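Local coordinates for protein glycerol dehydrogenase (Bacillus coagulans, PDB 6CSJ) that probably catalyses the NAD-dependent oxidation of glycerol and related polyols and, in this double mutant, has acquired D-lactate dehydrogenase activity, at residues P15-R20 / F149-T154; T116-N121 / A236-S241. The protein carries 2 engineered substitutions. All coordinates share one frame; numbering follows the deposited sequence.

Contact 1. Residues P15-R20 / F149-T154; sequences PDELSR and FVIMDT
A chi1 of -168° turns the Asp153 carboxylate away from its own backbone N and into the turn 15-20, while Leu18, its CG beside the backbone N (chi1 -71°), lays CB and CG alongside Asp153 OD2, CB at 3.4 Å from that oxygen. In the parallel, Rossmann-like sheet of this dehydrogenase domain, strand 149-153 runs beside edge strand 10-14, whose chain then turns through a 3-10 segment into helix 21-28. Leu18 N donates a nearly straight bond (167°) to Asp153 OD2, 2.8 Å away, on the anti side but tilted from the carboxylate plane. Asp16 N reaches Asp153 OD1 at 2.9 Å from well above that plane, in a more bent bond. OD1 also receives Val156 N, so Asp153 is at once the N-cap of helix 154-158 and the acceptor for the turn. Replacing Asp153 by an alanine removes the carboxylate, and the amides of Asp16 and Leu18 would probably lose their acceptor and helix 154-158 its cap. Two residues earlier on the strand, Ile151 CG2 meets Glu17 CB at 3.8 Å, the side chains crossing at about a right angle; the Glu17 carboxylate is hydrogen-bonded to Tyr24 OH and forms a salt bridge with Arg20. Ser19 OG bonds Asp16 O almost along the C=O axis. Thr154 OG1, hydrogen-bonded to Glu231, lies against the proline ring, 3.6 Å from Pro15 CB.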
loop_
_atom_site.group_PDB
_atom_site.type_symbol
_atom_site.label_atom_id
_atom_site.label_comp_id
_atom_site.label_asym_id
_atom_site.label_seq_id
_atom_site.Cartn_x
_atom_site.Cartn_y
_atom_site.Cartn_z
ATOM N N PRO A 15 9.689 -13.259 11.872
ATOM C CA PRO A 15 11.095 -12.912 11.631
ATOM C C PRO A 15 11.830 -14.024 10.876
ATOM O O PRO A 15 11.585 -15.219 11.137
ATOM C CB PRO A 15 11.668 -12.703 13.044
ATOM C CG PRO A 15 10.780 -13.467 13.947
ATOM C CD PRO A 15 9.453 -13.700 13.260
ATOM N N ASP A 16 12.667 -13.629 9.909
ATOM C CA ASP A 16 13.510 -14.556 9.139
ATOM C C ASP A 16 12.717 -15.560 8.262
ATOM O O ASP A 16 13.194 -16.659 7.966
ATOM C CB ASP A 16 14.484 -15.271 10.102
ATOM C CG ASP A 16 15.828 -15.627 9.462
ATOM O OD1 ASP A 16 16.157 -15.188 8.330
ATOM O OD2 ASP A 16 16.573 -16.371 10.128
ATOM N N GLU A 17 11.521 -15.159 7.840
ATOM C CA GLU A 17 10.660 -15.948 6.934
ATOM C C GLU A 17 11.290 -16.285 5.566
ATOM O O GLU A 17 11.005 -17.349 5.002
ATOM C CB GLU A 17 9.328 -15.210 6.706
ATOM C CG GLU A 17 8.024 -15.870 7.138
ATOM C CD GLU A 17 8.133 -16.948 8.179
ATOM O OE1 GLU A 17 8.210 -18.133 7.777
ATOM O OE2 GLU A 17 8.098 -16.637 9.385
ATOM N N LEU A 18 12.134 -15.402 5.032
ATOM C CA LEU A 18 12.831 -15.673 3.760
ATOM C C LEU A 18 13.767 -16.889 3.842
ATOM O O LEU A 18 14.025 -17.528 2.820
ATOM C CB LEU A 18 13.613 -14.443 3.268
ATOM C CG LEU A 18 12.782 -13.257 2.755
ATOM C CD1 LEU A 18 13.675 -12.106 2.331
ATOM C CD2 LEU A 18 11.859 -13.650 1.613
ATOM N N SER A 19 14.253 -17.213 5.043
ATOM C CA SER A 19 15.070 -18.410 5.258
ATOM C C SER A 19 14.270 -19.699 5.064
ATOM O O SER A 19 14.866 -20.755 4.933
ATOM C CB SER A 19 15.700 -18.412 6.661
ATOM O OG SER A 19 14.754 -18.836 7.637
ATOM N N ARG A 20 12.938 -19.617 5.075
ATOM C CA ARG A 20 12.060 -20.747 4.749
ATOM C C ARG A 20 11.364 -20.571 3.391
ATOM O O ARG A 20 10.348 -21.237 3.125
ATOM C CB ARG A 20 10.999 -20.932 5.849
ATOM C CG ARG A 20 11.548 -21.423 7.178
ATOM C CD ARG A 20 10.524 -21.324 8.306
ATOM N NE ARG A 20 11.141 -20.802 9.540
ATOM C CZ ARG A 20 11.209 -19.519 9.924
ATOM N NH1 ARG A 20 10.704 -18.539 9.198
ATOM N NH2 ARG A 20 11.819 -19.219 11.063
ATOM N N PHE A 149 0.524 -16.206 -2.292
ATOM C CA PHE A 149 1.074 -16.006 -0.946
ATOM C C PHE A 149 1.643 -14.595 -0.836
ATOM O O PHE A 149 2.271 -14.101 -1.772
ATOM C CB PHE A 149 2.252 -16.942 -0.588
ATOM C CG PHE A 149 1.957 -18.428 -0.596
ATOM C CD1 PHE A 149 0.668 -18.960 -0.675
ATOM C CD2 PHE A 149 3.027 -19.321 -0.457
ATOM C CE1 PHE A 149 0.463 -20.339 -0.679
ATOM C CE2 PHE A 149 2.821 -20.698 -0.451
ATOM C CZ PHE A 149 1.537 -21.205 -0.562
ATOM N N VAL A 150 1.444 -13.983 0.330
ATOM C CA VAL A 150 2.176 -12.802 0.743
ATOM C C VAL A 150 3.019 -13.208 1.959
ATOM O O VAL A 150 2.480 -13.778 2.910
ATOM C CB VAL A 150 1.223 -11.650 1.113
ATOM C CG1 VAL A 150 2.008 -10.411 1.532
ATOM C CG2 VAL A 150 0.300 -11.351 -0.062
ATOM N N ILE A 151 4.324 -12.919 1.917
ATOM C CA ILE A 151 5.259 -13.296 2.979
ATOM C C ILE A 151 5.966 -12.063 3.542
ATOM O O ILE A 151 6.638 -11.356 2.798
ATOM C CB ILE A 151 6.306 -14.321 2.478
ATOM C CG1 ILE A 151 5.598 -15.639 2.121
ATOM C CG2 ILE A 151 7.387 -14.567 3.545
ATOM C CD1 ILE A 151 6.499 -16.700 1.537
ATOM N N MET A 152 5.826 -11.832 4.853
ATOM C CA MET A 152 6.415 -10.673 5.526
ATOM C C MET A 152 7.544 -11.124 6.469
ATOM O O MET A 152 7.291 -11.662 7.556
ATOM C CB MET A 152 5.346 -9.899 6.323
ATOM C CG MET A 152 4.098 -9.506 5.549
ATOM S SD MET A 152 4.390 -8.571 4.032
ATOM C CE MET A 152 4.794 -6.941 4.660
ATOM N N ASP A 153 8.786 -10.916 6.034
ATOM C CA ASP A 153 9.961 -11.182 6.861
ATOM C C ASP A 153 10.197 -9.941 7.698
ATOM O O ASP A 153 10.766 -8.954 7.221
ATOM C CB ASP A 153 11.183 -11.502 5.991
ATOM C CG ASP A 153 12.358 -12.075 6.791
ATOM O OD1 ASP A 153 12.651 -11.587 7.906
ATOM O OD2 ASP A 153 12.985 -13.027 6.286
ATOM N N THR A 154 9.742 -9.986 8.945
ATOM C CA THR A 154 9.741 -8.803 9.802
ATOM C C THR A 154 11.148 -8.350 10.177
ATOM O O THR A 154 11.365 -7.166 10.426
ATOM C CB THR A 154 8.902 -9.038 11.064
ATOM O OG1 THR A 154 9.384 -10.183 11.762
ATOM C CG2 THR A 154 7.465 -9.276 10.676
#

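Contact 2. Residues T116-N121 / A236-S241; sequences TIASTN and ANTYLS. Engineered in segment 116-121: Asn121 (natural residue Asp).
The loop that leaves strand 111-115 of the parallel sheet here meets helix 228-248 of the helical part of the chain, at a wider, pi-type turn spanning residues 236-240. Two side-chain amides bridge the junction, one from each segment. Asn237 ND2 donates to Ala118 O at 3.1 Å (152° at the hydrogen), coming in tilted from the carbonyl plane. Its other end is held too: OD1 accepts from Gln210 of helix 197-221, so both ends of the amide have partners and its rotation is probably fixed. The methyl of Ala118 points at the helix and lies 4.2 Å from Thr238 OG1, a hydroxyl whose hydrogen-bond partner is Ile234 O in the preceding turn. Farther along the loop, Asn121, an engineered residue that replaces the natural aspartate, sends its amide to Ser241. Its CG sits between the backbone N and the carbonyl carbon (chi1 62°), which turns ND2 to the helix; ND2 donates to Ser241 OG at 3.0 Å, with the hydroxyl oxygen close to the amide plane. Asn121 CB rests on the same oxygen at 3.3 Å, and Ser241 OG is further bonded to Thr175. Asn121 N donates to Asp171 of helix 162-173. A water donates to Thr238 O at 3.0 Å and, weakly, to Asn121 O, joining the two main chains where Asn121 and Thr238 come nearest. The loop after strand 111-115, packed on helix 228-248, thus lies at the junction of the two domains, consistent with the iron-containing alcohol dehydrogenase fold, whose active site, in relatives, lies in the cleft between them.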
loop_
_atom_site.group_PDB
_atom_site.type_symbol
_atom_site.label_atom_id
_atom_site.label_comp_id
_atom_site.label_asym_id
_atom_site.label_seq_id
_atom_site.Cartn_x
_atom_site.Cartn_y
_atom_site.Cartn_z
ATOM N N THR A 116 10.021 -6.122 1.206
ATOM C CA THR A 116 11.116 -5.805 2.107
ATOM C C THR A 116 10.840 -4.530 2.914
ATOM O O THR A 116 11.686 -4.101 3.713
ATOM C CB THR A 116 12.426 -5.630 1.316
ATOM O OG1 THR A 116 12.229 -4.642 0.304
ATOM C CG2 THR A 116 12.824 -6.930 0.666
ATOM N N ILE A 117 9.673 -3.924 2.685
ATOM C CA ILE A 117 9.197 -2.743 3.420
ATOM C C ILE A 117 7.695 -2.909 3.624
ATOM O O ILE A 117 7.053 -3.703 2.922
ATOM C CB ILE A 117 9.481 -1.430 2.649
ATOM C CG1 ILE A 117 8.602 -1.335 1.369
ATOM C CG2 ILE A 117 10.979 -1.300 2.360
ATOM C CD1 ILE A 117 9.038 -0.307 0.342
ATOM N N ALA A 118 7.141 -2.165 4.572
ATOM C CA ALA A 118 5.705 -2.215 4.878
ATOM C C ALA A 118 5.162 -0.786 4.868
ATOM O O ALA A 118 4.713 -0.263 5.884
ATOM C CB ALA A 118 5.467 -2.897 6.205
ATOM N N SER A 119 5.207 -0.188 3.674
ATOM C CA SER A 119 4.915 1.228 3.447
ATOM C C SER A 119 3.611 1.516 2.689
ATOM O O SER A 119 3.210 2.676 2.587
ATOM C CB SER A 119 6.080 1.850 2.662
ATOM O OG SER A 119 6.228 1.197 1.412
ATOM N N THR A 120 2.986 0.493 2.110
ATOM C CA THR A 120 1.688 0.677 1.454
ATOM C C THR A 120 0.847 -0.585 1.652
ATOM O O THR A 120 1.355 -1.626 2.081
ATOM C CB THR A 120 1.801 0.976 -0.079
ATOM O OG1 THR A 120 1.995 -0.249 -0.831
ATOM C CG2 THR A 120 2.949 1.969 -0.428
ATOM N N ASN A 121 -0.434 -0.485 1.311
ATOM C CA ASN A 121 -1.330 -1.642 1.329
ATOM C C ASN A 121 -1.481 -2.332 -0.050
ATOM O O ASN A 121 -2.382 -3.145 -0.241
ATOM C CB ASN A 121 -2.692 -1.257 1.930
ATOM C CG ASN A 121 -3.421 -0.185 1.129
ATOM O OD1 ASN A 121 -3.059 0.127 0.007
ATOM N ND2 ASN A 121 -4.456 0.382 1.727
ATOM N N ALA A 236 -1.171 -4.885 10.250
ATOM C CA ALA A 236 -2.163 -3.837 9.977
ATOM C C ALA A 236 -1.903 -3.065 8.673
ATOM O O ALA A 236 -2.824 -2.841 7.881
ATOM C CB ALA A 236 -2.252 -2.877 11.155
ATOM N N ASN A 237 -0.647 -2.674 8.466
ATOM C CA ASN A 237 -0.212 -1.987 7.247
ATOM C C ASN A 237 -0.395 -2.807 5.971
ATOM O O ASN A 237 -0.515 -2.231 4.892
ATOM C CB ASN A 237 1.264 -1.585 7.346
ATOM C CG ASN A 237 1.498 -0.411 8.284
ATOM O OD1 ASN A 237 0.590 0.030 8.993
ATOM N ND2 ASN A 237 2.733 0.102 8.296
ATOM N N THR A 238 -0.409 -4.135 6.088
ATOM C CA THR A 238 -0.382 -5.017 4.926
ATOM C C THR A 238 -1.676 -5.817 4.765
ATOM O O THR A 238 -2.424 -5.600 3.813
ATOM C CB THR A 238 0.839 -5.950 4.995
ATOM O OG1 THR A 238 2.005 -5.173 5.297
ATOM C CG2 THR A 238 1.054 -6.658 3.661
ATOM N N TYR A 239 -1.965 -6.732 5.676
ATOM C CA TYR A 239 -3.154 -7.558 5.501
ATOM C C TYR A 239 -4.430 -6.773 5.797
ATOM O O TYR A 239 -5.288 -6.654 4.933
ATOM C CB TYR A 239 -3.106 -8.820 6.354
ATOM C CG TYR A 239 -4.179 -9.819 5.977
ATOM C CD1 TYR A 239 -4.004 -10.649 4.878
ATOM C CD2 TYR A 239 -5.368 -9.932 6.691
ATOM C CE1 TYR A 239 -4.973 -11.549 4.475
ATOM C CE2 TYR A 239 -6.345 -10.865 6.304
ATOM C CZ TYR A 239 -6.131 -11.663 5.185
ATOM O OH TYR A 239 -7.057 -12.583 4.755
ATOM N N LEU A 240 -4.533 -6.227 7.006
ATOM C CA LEU A 240 -5.760 -5.563 7.458
ATOM C C LEU A 240 -6.141 -4.402 6.539
ATOM O O LEU A 240 -7.295 -4.304 6.099
ATOM C CB LEU A 240 -5.619 -5.031 8.887
ATOM C CG LEU A 240 -5.223 -5.976 10.018
ATOM C CD1 LEU A 240 -5.248 -5.244 11.357
ATOM C CD2 LEU A 240 -6.132 -7.198 10.038
ATOM N N SER A 241 -5.169 -3.530 6.268
ATOM C CA SER A 241 -5.367 -2.394 5.373
ATOM C C SER A 241 -5.567 -2.831 3.910
ATOM O O SER A 241 -6.324 -2.196 3.177
ATOM C CB SER A 241 -4.170 -1.444 5.452
ATOM O OG SER A 241 -4.342 -0.332 4.595
HETATM O O HOH W 1 -0.972 -5.367 1.227
#

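Overall arrangement
The two contacts lie about 14 Å apart between centres and interleave along the chain: 15-20, 116-121, 149-154, then 236-241. Strands 149-153 and 111-115 are neighbours in the parallel sheet. Contact 1 lies toward the edge of this sheet, beside strand 10-14, about 18 Å from the centre of the chain; contact 2, about 6 Å from that centre, packs the loop after strand 111-115 against helix 228-248. Met152 and Thr154 of contact 1 also touch this helix, Met152 CE lying 3.4 Å from Thr238 OG1. Contact 1 ties a strand end to the turn beside it within the sheet domain; contact 2 joins the neighbouring strand's loop to the helices.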